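Local coordinates for protein mitomycin biosynthesis 6-O-methyltransferase (PDB 3GWZ) that transfers the methyl group of S-adenosyl-L-methionine to the 6-hydroxyl of demethylated mitomycins A and B, forming the quinone methoxy group of these anticancer compounds, at residues I274-H279 with I306-D311; A204-I209 with P225-T230; V127-R132 with N180-S185. All blocks are in the same frame, centred on the assembly; numbering follows the deposited sequence.

Contact 1. Residues I274-H279 with I306-D311. With SAH (S-adenosyl-L-homocysteine), chain G.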
loop_
_atom_site.group_PDB
_atom_site.type_symbol
_atom_site.label_atom_id
_atom_site.label_comp_id
_atom_site.label_asym_id
_atom_site.label_seq_id
_atom_site.Cartn_x
_atom_site.Cartn_y
_atom_site.Cartn_z
ATOM N N ILE A 274 -2.123 -1.590 33.295
ATOM C CA ILE A 274 -3.504 -1.830 32.873
ATOM C C ILE A 274 -4.001 -0.585 32.129
ATOM O O ILE A 274 -4.306 0.434 32.728
ATOM C CB ILE A 274 -4.406 -2.236 34.064
ATOM C CG1 ILE A 274 -5.793 -2.679 33.586
ATOM C CG2 ILE A 274 -4.516 -1.115 35.102
ATOM C CD1 ILE A 274 -6.567 -3.478 34.649
ATOM N N LYS A 275 -4.034 -0.674 30.806
ATOM C CA LYS A 275 -4.265 0.496 29.962
ATOM C C LYS A 275 -5.553 0.322 29.177
ATOM O O LYS A 275 -5.707 -0.674 28.472
ATOM C CB LYS A 275 -3.088 0.677 28.986
ATOM C CG LYS A 275 -3.273 1.800 27.977
ATOM C CD LYS A 275 -1.959 2.191 27.289
ATOM C CE LYS A 275 -1.569 1.229 26.163
ATOM N NZ LYS A 275 -2.459 1.336 24.963
ATOM N N HIS A 276 -6.462 1.289 29.316
ATOM C CA HIS A 276 -7.741 1.297 28.617
ATOM C C HIS A 276 -8.521 0.011 28.862
ATOM O O HIS A 276 -9.182 -0.523 27.963
ATOM C CB HIS A 276 -7.543 1.544 27.114
ATOM C CG HIS A 276 -6.993 2.899 26.799
ATOM N ND1 HIS A 276 -7.422 4.043 27.442
ATOM C CD2 HIS A 276 -6.053 3.297 25.908
ATOM C CE1 HIS A 276 -6.767 5.086 26.962
ATOM N NE2 HIS A 276 -5.932 4.660 26.029
ATOM N N VAL A 277 -8.431 -0.487 30.088
ATOM C CA VAL A 277 -9.197 -1.660 30.471
ATOM C C VAL A 277 -10.269 -1.263 31.472
ATOM O O VAL A 277 -11.450 -1.546 31.270
ATOM C CB VAL A 277 -8.294 -2.790 31.034
ATOM C CG1 VAL A 277 -9.132 -3.836 31.796
ATOM C CG2 VAL A 277 -7.516 -3.448 29.905
ATOM N N LEU A 278 -9.870 -0.579 32.542
ATOM C CA LEU A 278 -10.813 -0.304 33.621
ATOM C C LEU A 278 -11.992 0.533 33.145
ATOM O O LEU A 278 -13.088 0.408 33.673
ATOM C CB LEU A 278 -10.123 0.360 34.811
ATOM C CG LEU A 278 -9.055 -0.523 35.454
ATOM C CD1 LEU A 278 -8.429 0.186 36.645
ATOM C CD2 LEU A 278 -9.657 -1.874 35.869
ATOM N N HIS A 279 -11.782 1.378 32.140
ATOM C CA HIS A 279 -12.887 2.205 31.664
ATOM C C HIS A 279 -13.960 1.415 30.896
ATOM O O HIS A 279 -15.024 1.955 30.570
ATOM C CB HIS A 279 -12.386 3.442 30.903
ATOM C CG HIS A 279 -11.806 3.153 29.554
ATOM N ND1 HIS A 279 -11.399 4.155 28.696
ATOM C CD2 HIS A 279 -11.587 1.988 28.898
ATOM C CE1 HIS A 279 -10.941 3.621 27.578
ATOM N NE2 HIS A 279 -11.046 2.307 27.672
ATOM N N ILE A 306 -3.434 3.165 33.323
ATOM C CA ILE A 306 -3.214 4.090 32.221
ATOM C C ILE A 306 -4.526 4.279 31.476
ATOM O O ILE A 306 -4.999 3.377 30.790
ATOM C CB ILE A 306 -2.106 3.568 31.288
ATOM C CG1 ILE A 306 -0.830 3.326 32.108
ATOM C CG2 ILE A 306 -1.848 4.548 30.146
ATOM C CD1 ILE A 306 0.249 2.546 31.375
ATOM N N ASP A 307 -5.145 5.438 31.641
ATOM C CA ASP A 307 -6.466 5.610 31.046
ATOM C C ASP A 307 -6.804 7.071 30.800
ATOM O O ASP A 307 -6.021 7.971 31.121
ATOM C CB ASP A 307 -7.546 4.922 31.900
ATOM C CG ASP A 307 -8.454 4.008 31.074
ATOM O OD1 ASP A 307 -8.768 4.369 29.918
ATOM O OD2 ASP A 307 -8.853 2.927 31.575
ATOM N N ASN A 308 -7.959 7.290 30.183
ATOM C CA ASN A 308 -8.449 8.629 29.936
ATOM C C ASN A 308 -9.008 9.159 31.249
ATOM O O ASN A 308 -9.865 8.524 31.855
ATOM C CB ASN A 308 -9.525 8.593 28.844
ATOM C CG ASN A 308 -9.042 7.904 27.568
ATOM O OD1 ASN A 308 -7.924 8.133 27.116
ATOM N ND2 ASN A 308 -9.884 7.051 26.989
ATOM N N LEU A 309 -8.506 10.294 31.715
ATOM C CA LEU A 309 -9.030 10.872 32.947
ATOM C C LEU A 309 -9.889 12.093 32.668
ATOM O O LEU A 309 -9.508 12.963 31.891
ATOM C CB LEU A 309 -7.908 11.228 33.928
ATOM C CG LEU A 309 -7.645 10.166 35.004
ATOM C CD1 LEU A 309 -7.346 8.834 34.361
ATOM C CD2 LEU A 309 -6.513 10.583 35.919
ATOM N N ILE A 310 -11.046 12.143 33.317
ATOM C CA ILE A 310 -11.948 13.284 33.226
ATOM C C ILE A 310 -11.517 14.358 34.212
ATOM O O ILE A 310 -11.458 14.110 35.420
ATOM C CB ILE A 310 -13.378 12.875 33.600
ATOM C CG1 ILE A 310 -13.897 11.820 32.623
ATOM C CG2 ILE A 310 -14.297 14.112 33.672
ATOM C CD1 ILE A 310 -13.989 12.324 31.202
ATOM N N ASP A 311 -11.202 15.540 33.693
ATOM C CA ASP A 311 -10.873 16.675 34.540
ATOM C C ASP A 311 -12.011 17.688 34.526
ATOM O O ASP A 311 -13.150 17.355 34.183
ATOM C CB ASP A 311 -9.544 17.320 34.126
ATOM C CG ASP A 311 -9.572 17.880 32.718
ATOM O OD1 ASP A 311 -10.674 18.056 32.155
ATOM O OD2 ASP A 311 -8.483 18.151 32.170
HETATM N N SAH G . -4.538 -2.702 26.847
HETATM C CA SAH G . -4.835 -2.727 25.373
HETATM C CB SAH G . -6.277 -3.152 25.033
HETATM C CG SAH G . -7.406 -2.289 25.627
HETATM S SD SAH G . -9.014 -2.817 25.048
HETATM C C SAH G . -4.563 -1.369 24.790
HETATM O O SAH G . -4.439 -1.242 23.567
HETATM O OXT SAH G . -4.450 -0.373 25.517
HETATM C "C5'" SAH G . -9.519 -3.822 26.430
HETATM C "C4'" SAH G . -8.973 -5.264 26.385
HETATM O "O4'" SAH G . -9.453 -6.080 27.479
HETATM C "C3'" SAH G . -9.283 -6.070 25.119
HETATM O "O3'" SAH G . -8.054 -6.339 24.425
HETATM C "C2'" SAH G . -9.903 -7.386 25.598
HETATM O "O2'" SAH G . -9.400 -8.544 24.920
HETATM C "C1'" SAH G . -9.447 -7.454 27.037
HETATM N N9 SAH G . -10.341 -8.213 27.939
HETATM C C8 SAH G . -11.679 -8.054 28.065
HETATM N N7 SAH G . -12.169 -8.892 29.013
HETATM C C5 SAH G . -11.119 -9.588 29.512
HETATM C C6 SAH G . -10.927 -10.624 30.545
HETATM N N6 SAH G . -12.006 -11.071 31.232
HETATM N N1 SAH G . -9.668 -11.095 30.760
HETATM C C2 SAH G . -8.616 -10.636 30.066
HETATM N N3 SAH G . -8.717 -9.688 29.110
HETATM C C4 SAH G . -9.919 -9.140 28.801
HETATM O O HOH W 1 -7.199 0.890 32.476
#
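Lys-275 and Ile-306 sit opposite each other as a parallel beta bridge, bracketed by the backbone bonds from Ile-306 N to Ile-274 O and from His-276 N to Ile-306 O. Followed outward, the lysine first behaves as a hydrocarbon: CB and CG rest against Ile-306 CB, and CD meets the branch methyl Ile-306 CG2 at 3.7 Å. The bend at chi3 (80°) brings CE to 3.4 Å from OXT of S-adenosyl-L-homocysteine, and the bend at chi4 (70°) turns NZ onto that oxygen in a 2.7 Å hydrogen bond, while Ser-187 and a salt bridge to Glu-190 hold NZ from elsewhere. The backbone Lys-275 O accepts the ligand N at 2.8 Å, so one residue holds both the amino and the carboxylate group of the ligand's amino acid part.

Asp-307 organises the following loop. His-276 ND1 donates to Asp-307 OD1 over 2.8 Å, arriving 49° out of the carboxylate plane; the same oxygen takes Asn-308 N on its anti side. With His-276 NE2 bonded to Glu-190, the rotation of this imidazole is fixed. Asp-307 OD2 accepts a water at 2.8 Å, which also joins Ile-274 O and Val-277 N, and receives a weak bond from His-279 N. The steeply tilted carboxylate lies over one face of the His-279 ring, near its rim, with Asp-307 CG 3.6 Å above the ring plane. Asn-308 ND2 lies at that ring's edge, and Glu-333 binds both His-279 ND1 and Asn-308 ND2. Since His-279 is the inferred proton acceptor and Asn-308 binds substrate, the surrounding carboxylates probably orient the base beside the cofactor.

Contact 2. Residues A204-I209 with P225-T230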
loop_
_atom_site.group_PDB
_atom_site.type_symbol
_atom_site.label_atom_id
_atom_site.label_comp_id
_atom_site.label_asym_id
_atom_site.label_seq_id
_atom_site.Cartn_x
_atom_site.Cartn_y
_atom_site.Cartn_z
ATOM N N ALA A 204 12.471 -5.488 37.363
ATOM C CA ALA A 204 12.940 -6.683 36.679
ATOM C C ALA A 204 11.809 -7.365 35.903
ATOM O O ALA A 204 12.037 -7.939 34.841
ATOM C CB ALA A 204 13.573 -7.652 37.671
ATOM N N THR A 205 10.587 -7.290 36.431
ATOM C CA THR A 205 9.443 -7.938 35.795
ATOM C C THR A 205 8.256 -7.000 35.672
ATOM O O THR A 205 7.989 -6.199 36.567
ATOM C CB THR A 205 8.963 -9.157 36.584
ATOM O OG1 THR A 205 8.688 -8.761 37.931
ATOM C CG2 THR A 205 10.026 -10.278 36.575
ATOM N N ALA A 206 7.536 -7.129 34.560
ATOM C CA ALA A 206 6.329 -6.343 34.302
ATOM C C ALA A 206 5.204 -7.253 33.802
ATOM O O ALA A 206 5.446 -8.249 33.112
ATOM C CB ALA A 206 6.625 -5.270 33.278
ATOM N N VAL A 207 3.970 -6.919 34.160
ATOM C CA VAL A 207 2.825 -7.667 33.669
ATOM C C VAL A 207 1.803 -6.699 33.069
ATOM O O VAL A 207 1.387 -5.747 33.731
ATOM C CB VAL A 207 2.151 -8.467 34.794
ATOM C CG1 VAL A 207 0.850 -9.070 34.298
ATOM C CG2 VAL A 207 3.092 -9.556 35.326
ATOM N N ASP A 208 1.421 -6.924 31.815
ATOM C CA ASP A 208 0.385 -6.089 31.200
ATOM C C ASP A 208 -0.943 -6.820 31.195
ATOM O O ASP A 208 -1.125 -7.821 30.488
ATOM C CB ASP A 208 0.741 -5.673 29.766
ATOM C CG ASP A 208 -0.136 -4.522 29.265
ATOM O OD1 ASP A 208 -1.025 -4.080 30.022
ATOM O OD2 ASP A 208 0.066 -4.046 28.128
ATOM N N ILE A 209 -1.871 -6.292 31.978
ATOM C CA ILE A 209 -3.159 -6.920 32.185
ATOM C C ILE A 209 -4.162 -6.464 31.132
ATOM O O ILE A 209 -4.477 -5.284 31.059
ATOM C CB ILE A 209 -3.702 -6.554 33.568
ATOM C CG1 ILE A 209 -2.671 -6.892 34.650
ATOM C CG2 ILE A 209 -5.031 -7.266 33.826
ATOM C CD1 ILE A 209 -2.858 -6.093 35.921
ATOM N N PRO A 225 15.911 -2.743 28.316
ATOM C CA PRO A 225 16.507 -4.033 27.944
ATOM C C PRO A 225 16.609 -5.075 29.061
ATOM O O PRO A 225 16.618 -6.265 28.753
ATOM C CB PRO A 225 17.909 -3.645 27.453
ATOM C CG PRO A 225 17.775 -2.228 27.011
ATOM C CD PRO A 225 16.772 -1.606 27.940
ATOM N N GLY A 226 16.699 -4.661 30.321
ATOM C CA GLY A 226 16.805 -5.635 31.399
ATOM C C GLY A 226 15.464 -6.206 31.837
ATOM O O GLY A 226 15.394 -7.168 32.601
ATOM N N LEU A 227 14.387 -5.617 31.341
ATOM C CA LEU A 227 13.046 -5.974 31.792
ATOM C C LEU A 227 12.526 -7.248 31.127
ATOM O O LEU A 227 12.825 -7.512 29.962
ATOM C CB LEU A 227 12.089 -4.812 31.499
ATOM C CG LEU A 227 10.677 -4.906 32.074
ATOM C CD1 LEU A 227 10.705 -4.891 33.596
ATOM C CD2 LEU A 227 9.834 -3.756 31.540
ATOM N N ARG A 228 11.756 -8.044 31.865
ATOM C CA ARG A 228 11.018 -9.131 31.237
ATOM C C ARG A 228 9.537 -8.986 31.560
ATOM O O ARG A 228 9.170 -8.388 32.569
ATOM C CB ARG A 228 11.552 -10.503 31.648
ATOM C CG ARG A 228 11.009 -11.048 32.941
ATOM C CD ARG A 228 11.412 -12.512 33.099
ATOM N NE ARG A 228 10.995 -13.059 34.386
ATOM C CZ ARG A 228 11.703 -12.947 35.506
ATOM N NH1 ARG A 228 12.867 -12.305 35.495
ATOM N NH2 ARG A 228 11.250 -13.472 36.637
ATOM N N GLY A 229 8.686 -9.526 30.702
ATOM C CA GLY A 229 7.268 -9.241 30.822
ATOM C C GLY A 229 6.356 -10.430 30.662
ATOM O O GLY A 229 6.773 -11.501 30.214
ATOM N N THR A 230 5.099 -10.233 31.050
ATOM C CA THR A 230 4.056 -11.205 30.802
ATOM C C THR A 230 2.858 -10.451 30.271
ATOM O O THR A 230 2.451 -9.445 30.850
ATOM C CB THR A 230 3.640 -11.936 32.093
ATOM O OG1 THR A 230 4.779 -12.587 32.660
ATOM C CG2 THR A 230 2.559 -12.967 31.794
HETATM O O HOH W 2 6.521 -10.936 33.968
#
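Arg-228 N donates to Ala-204 O at 3.0 Å, opening a regular parallel pairing in which the two strands exchange bonds by turns. Ala-206 N answers by giving to Arg-228 O, Thr-230 N gives to Ala-206 O, and Asp-208 N closes the series on Thr-230 O at 2.9 Å. The backbone groups of Thr-205 and Val-207 point the other way and bond to strand 271-275, so strand 205-209 is served on both edges, as suits an interior strand of the Rossmann-like sheet.

Ala-206 O has two donors: besides Thr-230 N, a water gives it a hydrogen bond at 3.0 Å. That water also bonds Thr-230 OG1 at 2.7 Å, and the hydroxyl is presented to it by lying opposite the carbonyl carbon (chi1 -58°). Gly-229 CA comes within 3.1 Å of Ala-206 O as a CA-H...O contact. On the face carrying Thr-205 and Arg-228, methyl Thr-205 CG2 stands 3.3 Å above the centre of the Arg-228 guanidinium, while Thr-205 OG1 bonds Asp-270 N. Leu-227 packs CD1 against the Ala-204 carbonyl and CD2 on Ala-206 CB at 4.0 Å, and its side chain also touches Val-220 and Leu-221 of helix 215-223, the crossover of this beta-alpha-beta unit. At the start of the pairing, Asp-270 also accepts Ala-204 N and Arg-253 binds Leu-227 O. With backbone bonds on both edges, strand 205-209 is held in the sheet, which probably helps place the Gly-210 that follows it, an S-adenosyl-L-methionine-binding residue.

Contact 3. Residues V127-R132 with N180-S185. With SAH (S-adenosyl-L-homocysteine), chain G.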
loop_
_atom_site.group_PDB
_atom_site.type_symbol
_atom_site.label_atom_id
_atom_site.label_comp_id
_atom_site.label_asym_id
_atom_site.label_seq_id
_atom_site.Cartn_x
_atom_site.Cartn_y
_atom_site.Cartn_z
ATOM N N VAL A 127 -7.490 6.833 12.886
ATOM C CA VAL A 127 -8.693 7.253 12.171
ATOM C C VAL A 127 -9.099 6.248 11.098
ATOM O O VAL A 127 -10.281 5.946 10.947
ATOM C CB VAL A 127 -8.556 8.660 11.555
ATOM C CG1 VAL A 127 -9.834 9.033 10.807
ATOM C CG2 VAL A 127 -8.270 9.683 12.638
ATOM N N ALA A 128 -8.122 5.723 10.360
ATOM C CA ALA A 128 -8.403 4.746 9.307
ATOM C C ALA A 128 -8.960 3.439 9.862
ATOM O O ALA A 128 -9.886 2.857 9.294
ATOM C CB ALA A 128 -7.155 4.465 8.471
ATOM N N THR A 129 -8.387 2.959 10.959
ATOM C CA THR A 129 -8.880 1.706 11.532
ATOM C C THR A 129 -10.233 1.931 12.173
ATOM O O THR A 129 -11.113 1.064 12.093
ATOM C CB THR A 129 -7.910 1.100 12.563
ATOM O OG1 THR A 129 -7.519 2.110 13.507
ATOM C CG2 THR A 129 -6.684 0.544 11.850
ATOM N N ASP A 130 -10.417 3.097 12.790
ATOM C CA ASP A 130 -11.690 3.377 13.452
ATOM C C ASP A 130 -12.812 3.506 12.416
ATOM O O ASP A 130 -13.934 3.036 12.631
ATOM C CB ASP A 130 -11.605 4.629 14.330
ATOM C CG ASP A 130 -12.474 4.530 15.576
ATOM O OD1 ASP A 130 -13.107 3.472 15.799
ATOM O OD2 ASP A 130 -12.523 5.514 16.338
ATOM N N ALA A 131 -12.515 4.139 11.287
ATOM C CA ALA A 131 -13.535 4.295 10.249
ATOM C C ALA A 131 -14.044 2.927 9.810
ATOM O O ALA A 131 -15.241 2.739 9.629
ATOM C CB ALA A 131 -12.996 5.073 9.064
ATOM N N ARG A 132 -13.135 1.967 9.655
ATOM C CA ARG A 132 -13.516 0.623 9.219
ATOM C C ARG A 132 -14.241 -0.173 10.298
ATOM O O ARG A 132 -15.120 -0.977 9.996
ATOM C CB ARG A 132 -12.290 -0.145 8.700
ATOM C CG ARG A 132 -11.808 0.391 7.353
ATOM C CD ARG A 132 -10.403 -0.056 6.979
ATOM N NE ARG A 132 -10.086 0.411 5.632
ATOM C CZ ARG A 132 -9.703 1.651 5.340
ATOM N NH1 ARG A 132 -9.563 2.553 6.306
ATOM N NH2 ARG A 132 -9.448 1.990 4.078
ATOM N N ASN A 180 -9.662 -5.126 17.279
ATOM C CA ASN A 180 -8.255 -5.180 17.684
ATOM C C ASN A 180 -7.338 -4.277 16.865
ATOM O O ASN A 180 -6.353 -3.755 17.388
ATOM C CB ASN A 180 -7.742 -6.620 17.682
ATOM C CG ASN A 180 -8.276 -7.419 18.854
ATOM O OD1 ASN A 180 -8.833 -6.854 19.798
ATOM N ND2 ASN A 180 -8.109 -8.729 18.801
ATOM N N ARG A 181 -7.660 -4.099 15.584
ATOM C CA ARG A 181 -6.947 -3.136 14.747
ATOM C C ARG A 181 -7.203 -1.697 15.207
ATOM O O ARG A 181 -6.288 -0.881 15.236
ATOM C CB ARG A 181 -7.342 -3.279 13.268
ATOM C CG ARG A 181 -6.647 -4.419 12.525
ATOM C CD ARG A 181 -7.126 -4.526 11.073
ATOM N NE ARG A 181 -6.655 -3.412 10.249
ATOM C CZ ARG A 181 -5.491 -3.393 9.600
ATOM N NH1 ARG A 181 -4.659 -4.431 9.690
ATOM N NH2 ARG A 181 -5.156 -2.338 8.857
ATOM N N ALA A 182 -8.444 -1.378 15.558
ATOM C CA ALA A 182 -8.767 -0.008 15.947
ATOM C C ALA A 182 -8.156 0.346 17.300
ATOM O O ALA A 182 -7.688 1.466 17.506
ATOM C CB ALA A 182 -10.281 0.213 15.967
HETATM N N MSE A 183 -8.183 -0.607 18.230
HETATM C CA MSE A 183 -7.535 -0.426 19.528
HETATM C C MSE A 183 -6.012 -0.433 19.340
HETATM O O MSE A 183 -5.285 0.349 19.963
HETATM C CB MSE A 183 -7.950 -1.565 20.470
HETATM C CG MSE A 183 -7.511 -1.418 21.914
HETATM SE SE MSE A 183 -8.386 0.069 22.842
HETATM C CE MSE A 183 -6.900 1.316 22.903
ATOM N N GLY A 184 -5.534 -1.324 18.478
ATOM C CA GLY A 184 -4.100 -1.496 18.281
ATOM C C GLY A 184 -3.394 -0.280 17.713
ATOM O O GLY A 184 -2.220 -0.042 18.010
ATOM N N SER A 185 -4.095 0.482 16.878
ATOM C CA SER A 185 -3.502 1.665 16.258
ATOM C C SER A 185 -3.321 2.763 17.301
ATOM O O SER A 185 -2.267 3.402 17.389
ATOM C CB SER A 185 -4.384 2.165 15.108
ATOM O OG SER A 185 -5.671 2.542 15.583
HETATM N N SAH G . -4.538 -2.702 26.847
HETATM C CA SAH G . -4.835 -2.727 25.373
HETATM C CB SAH G . -6.277 -3.152 25.033
HETATM C CG SAH G . -7.406 -2.289 25.627
HETATM S SD SAH G . -9.014 -2.817 25.048
HETATM C C SAH G . -4.563 -1.369 24.790
HETATM O O SAH G . -4.439 -1.242 23.567
HETATM O OXT SAH G . -4.450 -0.373 25.517
HETATM C "C5'" SAH G . -9.519 -3.822 26.430
HETATM C "C4'" SAH G . -8.973 -5.264 26.385
HETATM O "O4'" SAH G . -9.453 -6.080 27.479
HETATM C "C3'" SAH G . -9.283 -6.070 25.119
HETATM O "O3'" SAH G . -8.054 -6.339 24.425
HETATM C "C2'" SAH G . -9.903 -7.386 25.598
HETATM O "O2'" SAH G . -9.400 -8.544 24.920
HETATM C "C1'" SAH G . -9.447 -7.454 27.037
HETATM N N9 SAH G . -10.341 -8.213 27.939
HETATM C C8 SAH G . -11.679 -8.054 28.065
HETATM N N7 SAH G . -12.169 -8.892 29.013
HETATM C C5 SAH G . -11.119 -9.588 29.512
HETATM C C6 SAH G . -10.927 -10.624 30.545
HETATM N N6 SAH G . -12.006 -11.071 31.232
HETATM N N1 SAH G . -9.668 -11.095 30.760
HETATM C C2 SAH G . -8.616 -10.636 30.066
HETATM N N3 SAH G . -8.717 -9.688 29.110
HETATM C C4 SAH G . -9.919 -9.140 28.801
#
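Thr-129 meets the helix of Arg-181, Ala-182 and Ser-185 with all three of its side-chain atoms. Its CB lies 3.7 Å from Ala-182 CA, and CG2 rests on the backbone of Arg-181 and touches Arg-181 CB at 4.1 Å. OG1 is 2.8 Å from Ser-185 OG. The threonine hydroxyl occupies the position between its own backbone N and carbonyl carbon (chi1 49°), and from there it also bonds back to Ser-125 O and Pro-126 O, at the start of its helix. Ser-185 OG is likewise turned back, donating to Ala-182 O at 3.0 Å. Small hydroxyl residues suit this place, because each can satisfy its polar atom on its own side of the contact while still filling a buried interface.

Ala-182 is the other small partner: its methyl CB lies 4.3 Å from Asp-130 CA and brings no bulk between the backbones. The small residues let the axes come within 8.1 Å; the helices run roughly antiparallel, 157° apart. Helix 173-197 is followed, after a short loop, by strand 205-209, the first strand of the Rossmann-like sheet. The pair thus joins a helix that packs on the second subunit to one that lines the cofactor pocket of the COMT-type methyltransferase fold.

Around this first shell, helix 126-135 adds two more apolar neighbours: Phe-133 packs on Ala-182 and Pro-126 on Ser-185. Facing away from helix 126-135, Met-183, a selenomethionine here, leans on S-adenosyl-L-homocysteine, its CG 3.5 Å from the ligand O. Away from helix 173-197, Val-127 and Ala-131 pack on Val-42 and Leu-46 of the second subunit of the homodimer.

In the fold
From the N terminus, contact 3 comes first: it closes a largely helical loop of 47 residues, bringing helix 126-135 back against helix 173-197. That long helix leads into strand 205-209, where contact 2 closes a short beta-alpha-beta loop through helix 215-223. Contact 1 closes a later such unit, from strand 271-275 through helix 283-296 to strand 302-308. The three loops follow in series and neither nest nor cross. Contacts 1 and 2 share one sheet, since strands 205-209 and 271-275 are neighbours, and Val-277 touches Ile-209. Contact 3 meets contact 1 at the cofactor, where Met-183 packs on His-276.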